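Local coordinates for putative outer membrane lipoprotein (Salmonella typhimurium LT2, PDB 2RD1) that is of unknown function but is probably a lipid-modified protein of the bacterial outer membrane, its soluble part built as a small all-beta domain of the DUF903 family, at residues 7-10 / 14-17. Residues are numbered along the deposited sequence; the frame is centred on the assembly and turned at random.
Sequences MTTK and TIVT
In Thr9, OG1 lies between the backbone N and the carbonyl carbon (chi1 69°), which leaves CG2 anti to the carbonyl carbon; in Ile15, CG1 is likewise anti to its own carbonyl carbon, beside the backbone N (chi1 -64°), and CD1 at its end reaches the threonine methyl. The two side chains meet at a slant through these methyl groups alone, Thr9 CG2 to Ile15 CD1 at 3.8 Å. From its position Thr9 OG1 hydrogen-bonds to the backbone N of Gln13 within the loop joining the strands. Most of the grip comes from the main chain. Met7 and Ile15 form an antiparallel hydrogen-bonded pair: Met7 N donates to Ile15 O at 2.8 Å with a nearly straight N-H...O angle of 173°, and Ile15 N returns a bond to Met7 O at 2.9 Å. Met7 O also receives a CA-H...O contact from Thr14 CA at 3.6 Å. These pairings tie together the beta hairpin of strands 4-9 and 14-18, part of a three-stranded antiparallel sheet in the DUF903 domain, a family placed in the SH3 clan. Strand 4-9 is central there, with strand 47-52 along its other edge. Met7, a selenomethionine, sits on the same face as Ile15, but only its CB passes near the partner strand, 3.6 Å from Ile15 O; the rest of the chain, bent at chi3, leads away to Val47 and Leu50 of strand 47-52 and to Pro21. Ile15 in turn packs against Tyr32 of strand 29-33, linking the hairpin to the second sheet.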
loop_
_atom_site.group_PDB
_atom_site.type_symbol
_atom_site.label_atom_id
_atom_site.label_comp_id
_atom_site.label_asym_id
_atom_site.label_seq_id
_atom_site.Cartn_x
_atom_site.Cartn_y
_atom_site.Cartn_z
HETATM N N MSE A 7 0.738 3.674 -1.380
HETATM C CA MSE A 7 1.501 3.393 -0.183
HETATM C C MSE A 7 2.789 4.198 -0.184
HETATM O O MSE A 7 3.508 4.227 -1.180
HETATM C CB MSE A 7 1.835 1.902 -0.150
HETATM C CG MSE A 7 2.716 1.460 1.002
HETATM SE SE MSE A 7 3.204 -0.413 0.821
HETATM C CE MSE A 7 1.609 -1.207 1.554
ATOM N N THR A 8 3.073 4.855 0.931
ATOM C CA THR A 8 4.299 5.620 1.067
ATOM C C THR A 8 5.140 4.916 2.121
ATOM O O THR A 8 4.671 4.654 3.227
ATOM C CB THR A 8 4.018 7.055 1.511
ATOM O OG1 THR A 8 3.200 7.694 0.525
ATOM C CG2 THR A 8 5.325 7.837 1.645
ATOM N N THR A 9 6.385 4.597 1.781
ATOM C CA THR A 9 7.235 3.898 2.732
ATOM C C THR A 9 8.108 4.828 3.561
ATOM O O THR A 9 8.316 5.994 3.223
ATOM C CB THR A 9 8.129 2.834 2.020
ATOM O OG1 THR A 9 9.109 3.484 1.202
ATOM C CG2 THR A 9 7.257 1.910 1.137
ATOM N N LYS A 10 8.606 4.290 4.664
ATOM C CA LYS A 10 9.457 5.024 5.582
ATOM C C LYS A 10 10.660 5.618 4.865
ATOM O O LYS A 10 11.036 6.761 5.123
ATOM C CB LYS A 10 9.918 4.092 6.706
ATOM C CG LYS A 10 10.731 4.775 7.796
ATOM C CD LYS A 10 11.005 3.827 8.952
ATOM C CE LYS A 10 11.839 4.495 10.031
ATOM N NZ LYS A 10 12.001 3.615 11.226
ATOM N N THR A 14 7.168 5.535 -3.303
ATOM C CA THR A 14 5.749 5.665 -3.577
ATOM C C THR A 14 5.363 4.446 -4.395
ATOM O O THR A 14 5.901 4.229 -5.472
ATOM C CB THR A 14 5.439 6.928 -4.388
ATOM O OG1 THR A 14 5.777 8.085 -3.616
ATOM C CG2 THR A 14 3.972 6.971 -4.740
ATOM N N ILE A 15 4.432 3.652 -3.880
ATOM C CA ILE A 15 4.005 2.436 -4.565
ATOM C C ILE A 15 2.491 2.359 -4.681
ATOM O O ILE A 15 1.783 2.524 -3.695
ATOM C CB ILE A 15 4.521 1.197 -3.806
ATOM C CG1 ILE A 15 6.048 1.196 -3.831
ATOM C CG2 ILE A 15 3.972 -0.085 -4.415
ATOM C CD1 ILE A 15 6.665 0.874 -2.501
ATOM N N VAL A 16 2.004 2.112 -5.893
ATOM C CA VAL A 16 0.568 2.005 -6.146
ATOM C C VAL A 16 0.149 0.542 -5.993
ATOM O O VAL A 16 0.843 -0.352 -6.457
ATOM C CB VAL A 16 0.218 2.474 -7.581
ATOM C CG1 VAL A 16 -1.266 2.328 -7.833
ATOM C CG2 VAL A 16 0.668 3.913 -7.782
ATOM N N THR A 17 -0.982 0.291 -5.345
ATOM C CA THR A 17 -1.428 -1.082 -5.174
ATOM C C THR A 17 -2.813 -1.305 -5.769
ATOM O O THR A 17 -3.539 -0.359 -6.067
ATOM C CB THR A 17 -1.484 -1.485 -3.675
ATOM O OG1 THR A 17 -2.553 -0.779 -3.033
ATOM C CG2 THR A 17 -0.160 -1.162 -2.969
#